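Local coordinates for protein glycerol kinase, putative (PDB 2W40) that probably phosphorylates glycerol to sn-glycerol 3-phosphate with ATP, as a malarial member of the FGGY sugar kinase family, at residues Arg109-Val114 and Phe141-Trp145. Sequence-based numbering, arbitrary orientation.
Sequences RVEELV and FKILW
Val110 and Phe141 bring two helices of the FGGY N-terminal domain together: Val110 is the N-cap of helix 111-118, and Phe141 lies in the first turn of helix 140-149. Their CA atoms, 6.3 Å apart, are the closest CA pair between the two segments. Val110 is the central bump. Its two methyls straddle the root of Phe141, CG2 resting on Phe141 CB at 3.7 Å while CG1 reaches past the Phe141 carbonyl to touch Trp145 CB, one turn further along. On one flank the phenyl ring of Phe141 lies against helix 111-118, where Val114 drops a methyl onto one face of it: CG2 sits 3.5 Å from the centroid of the Phe141 ring, a CH-pi contact. Leu113 fills the hollow between Phe141 and Trp145, its CB against Phe141 CD1 and its CD1 at the edge of the indole. On the other flank Trp145, with CG anti to the backbone N (chi1 -173°), carries its indole onward along its own helix and towards Arg109, which packs on one face of it. Arg109 CD lies over the five-membered ring, and from there the bend at chi3 (59°) turns the guanidinium over the six-membered one in a cation-pi contact. The guanidinium stands nearly upright on the indole, the planes 79° apart, so an edge rather than a face meets the ring. Salt bridges from Arg109 NH2 to Asp107 and Glu46, and a hydrogen bond between NH1 and Tyr100, hold it in that pose. The guanidinium atom nearest the indole is Arg109 NH1, 3.2 Å from Trp145 CH2.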
ATOM      1  N   ARG C 109     -16.080  -2.377  15.139  1.00  9.18           N
ATOM      2  CA  ARG C 109     -17.106  -3.334  14.773  1.00  9.50           C
ATOM      3  C   ARG C 109     -18.487  -2.732  14.939  1.00  9.38           C
ATOM      4  O   ARG C 109     -19.489  -3.289  14.388  1.00 11.36           O
ATOM      5  CB  ARG C 109     -17.013  -4.639  15.631  1.00  8.69           C
ATOM      6  CG  ARG C 109     -17.677  -4.625  16.947  1.00  8.85           C
ATOM      7  CD  ARG C 109     -17.263  -5.776  17.858  1.00 10.47           C
ATOM      8  NE  ARG C 109     -15.879  -5.885  18.185  1.00  9.51           N
ATOM      9  CZ  ARG C 109     -15.349  -6.940  18.751  1.00 11.23           C
ATOM     10  NH1 ARG C 109     -16.096  -8.023  19.041  1.00 10.90           N
ATOM     11  NH2 ARG C 109     -14.076  -6.970  18.995  1.00 10.26           N
ATOM     12  N   VAL C 110     -18.587  -1.668  15.776  1.00  8.85           N
ATOM     13  CA  VAL C 110     -19.902  -1.099  16.037  1.00 10.96           C
ATOM     14  C   VAL C 110     -20.355  -0.064  15.016  1.00 11.21           C
ATOM     15  O   VAL C 110     -21.380   0.650  15.262  1.00 11.50           O
ATOM     16  CB  VAL C 110     -19.958  -0.531  17.487  1.00  9.46           C
ATOM     17  CG1 VAL C 110     -19.605  -1.647  18.559  1.00 11.15           C
ATOM     18  CG2 VAL C 110     -18.999   0.685  17.619  1.00  9.28           C
ATOM     19  N   GLU C 111     -19.609   0.061  13.918  1.00 12.67           N
ATOM     20  CA  GLU C 111     -19.959   1.037  12.846  1.00 13.18           C
ATOM     21  C   GLU C 111     -21.445   0.945  12.498  1.00 14.21           C
ATOM     22  O   GLU C 111     -22.136   1.930  12.446  1.00 14.10           O
ATOM     23  CB  GLU C 111     -19.076   0.776  11.621  1.00 14.89           C
ATOM     24  CG  GLU C 111     -19.358   1.636  10.352  1.00 14.10           C
ATOM     25  CD  GLU C 111     -18.492   1.229   9.108  1.00 18.55           C
ATOM     26  OE1 GLU C 111     -17.551   0.358   9.175  1.00 18.49           O
ATOM     27  OE2 GLU C 111     -18.732   1.805   8.026  1.00 23.01           O
ATOM     28  N   GLU C 112     -21.911  -0.275  12.218  0.50 15.01           N
ATOM     29  CA  GLU C 112     -23.321  -0.476  11.814  0.50 14.88           C
ATOM     30  C   GLU C 112     -24.353   0.018  12.869  0.50 13.50           C
ATOM     31  O   GLU C 112     -25.307   0.761  12.537  0.50 14.33           O
ATOM     32  CB  GLU C 112     -23.585  -1.945  11.373  0.50 16.10           C
ATOM     33  CG  GLU C 112     -25.064  -2.228  11.142  0.50 17.46           C
ATOM     34  CD  GLU C 112     -25.381  -3.637  10.617  0.50 18.80           C
ATOM     35  OE1 GLU C 112     -24.561  -4.584  10.781  0.50 22.72           O
ATOM     36  OE2 GLU C 112     -26.497  -3.794  10.086  0.50 22.91           O
ATOM     37  N   LEU C 113     -24.090  -0.311  14.140  1.00 12.33           N
ATOM     38  CA  LEU C 113     -24.887   0.129  15.327  1.00 11.31           C
ATOM     39  C   LEU C 113     -24.895   1.596  15.454  1.00  9.92           C
ATOM     40  O   LEU C 113     -25.963   2.196  15.729  1.00 11.93           O
ATOM     41  CB  LEU C 113     -24.460  -0.481  16.706  1.00 12.97           C
ATOM     42  CG  LEU C 113     -24.828  -1.880  17.011  1.00 13.98           C
ATOM     43  CD1 LEU C 113     -23.894  -2.279  18.233  1.00 13.76           C
ATOM     44  CD2 LEU C 113     -26.335  -1.931  17.262  1.00 16.42           C
ATOM     45  N   VAL C 114     -23.707   2.219  15.312  1.00 10.83           N
ATOM     46  CA  VAL C 114     -23.686   3.690  15.390  1.00 10.03           C
ATOM     47  C   VAL C 114     -24.536   4.376  14.290  1.00 10.72           C
ATOM     48  O   VAL C 114     -25.269   5.273  14.566  1.00 11.58           O
ATOM     49  CB  VAL C 114     -22.208   4.226  15.411  1.00 10.04           C
ATOM     50  CG1 VAL C 114     -22.120   5.755  15.219  1.00 11.18           C
ATOM     51  CG2 VAL C 114     -21.469   3.722  16.685  1.00  9.11           C
ATOM     52  N   PHE C 141     -20.932   2.055  22.827  1.00  7.07           N
ATOM     53  CA  PHE C 141     -21.418   1.112  21.754  1.00  7.62           C
ATOM     54  C   PHE C 141     -20.767  -0.235  21.798  1.00  7.90           C
ATOM     55  O   PHE C 141     -21.374  -1.226  21.402  1.00  8.65           O
ATOM     56  CB  PHE C 141     -21.266   1.694  20.340  1.00  8.30           C
ATOM     57  CG  PHE C 141     -22.344   2.693  19.984  1.00  8.83           C
ATOM     58  CD1 PHE C 141     -23.513   2.245  19.399  1.00 10.44           C
ATOM     59  CD2 PHE C 141     -22.202   4.038  20.227  1.00  6.30           C
ATOM     60  CE1 PHE C 141     -24.559   3.095  19.062  1.00 11.66           C
ATOM     61  CE2 PHE C 141     -23.242   4.902  19.885  1.00  7.92           C
ATOM     62  CZ  PHE C 141     -24.431   4.413  19.298  1.00  9.12           C
ATOM     63  N   LYS C 142     -19.555  -0.294  22.345  1.00  7.15           N
ATOM     64  CA  LYS C 142     -18.908  -1.611  22.641  1.00  8.11           C
ATOM     65  C   LYS C 142     -19.639  -2.383  23.732  1.00  7.48           C
ATOM     66  O   LYS C 142     -19.815  -3.608  23.627  1.00  9.14           O
ATOM     67  CB  LYS C 142     -17.459  -1.326  22.960  1.00  9.26           C
ATOM     68  CG  LYS C 142     -16.886  -0.855  21.657  1.00 15.41           C
ATOM     69  CD  LYS C 142     -16.367   0.487  21.757  1.00 25.32           C
ATOM     70  CE  LYS C 142     -14.916   0.566  21.874  1.00 25.64           C
ATOM     71  NZ  LYS C 142     -14.369   1.100  20.638  1.00 20.99           N
ATOM     72  N   ILE C 143     -20.102  -1.679  24.739  1.00  7.04           N
ATOM     73  CA  ILE C 143     -20.806  -2.323  25.796  1.00  8.03           C
ATOM     74  C   ILE C 143     -22.117  -2.869  25.171  1.00  8.26           C
ATOM     75  O   ILE C 143     -22.544  -3.983  25.464  1.00  8.71           O
ATOM     76  CB  ILE C 143     -21.126  -1.304  26.885  1.00  8.21           C
ATOM     77  CG1 ILE C 143     -19.809  -0.840  27.646  1.00  7.45           C
ATOM     78  CG2 ILE C 143     -22.157  -1.867  27.891  1.00  9.27           C
ATOM     79  CD1 ILE C 143     -19.947   0.543  28.475  1.00  9.34           C
ATOM     80  N   LEU C 144     -22.818  -1.994  24.412  1.00  8.59           N
ATOM     81  CA  LEU C 144     -24.035  -2.395  23.731  1.00  9.68           C
ATOM     82  C   LEU C 144     -23.832  -3.633  22.855  1.00  8.29           C
ATOM     83  O   LEU C 144     -24.618  -4.610  22.894  1.00 11.35           O
ATOM     84  CB  LEU C 144     -24.610  -1.268  22.941  1.00 11.15           C
ATOM     85  CG  LEU C 144     -25.944  -1.567  22.161  1.00 11.46           C
ATOM     86  CD1 LEU C 144     -27.071  -2.021  23.072  1.00 11.70           C
ATOM     87  CD2 LEU C 144     -26.325  -0.300  21.336  1.00 10.60           C
ATOM     88  N   TRP C 145     -22.801  -3.654  22.077  1.00  9.72           N
ATOM     89  CA  TRP C 145     -22.509  -4.789  21.267  1.00  8.73           C
ATOM     90  C   TRP C 145     -22.369  -6.054  22.101  1.00  9.70           C
ATOM     91  O   TRP C 145     -22.909  -7.125  21.747  1.00 11.49           O
ATOM     92  CB  TRP C 145     -21.217  -4.568  20.485  1.00 10.89           C
ATOM     93  CG  TRP C 145     -20.932  -5.643  19.479  1.00 12.41           C
ATOM     94  CD1 TRP C 145     -21.307  -5.652  18.157  1.00 14.08           C
ATOM     95  CD2 TRP C 145     -20.227  -6.861  19.691  1.00 10.44           C
ATOM     96  NE1 TRP C 145     -20.834  -6.792  17.563  1.00 13.73           N
ATOM     97  CE2 TRP C 145     -20.225  -7.561  18.475  1.00 13.21           C
ATOM     98  CE3 TRP C 145     -19.628  -7.449  20.805  1.00 11.62           C
ATOM     99  CZ2 TRP C 145     -19.582  -8.779  18.324  1.00 12.36           C
ATOM    100  CZ3 TRP C 145     -19.002  -8.669  20.654  1.00 12.31           C
ATOM    101  CH2 TRP C 145     -19.040  -9.332  19.427  1.00 13.74           C
TER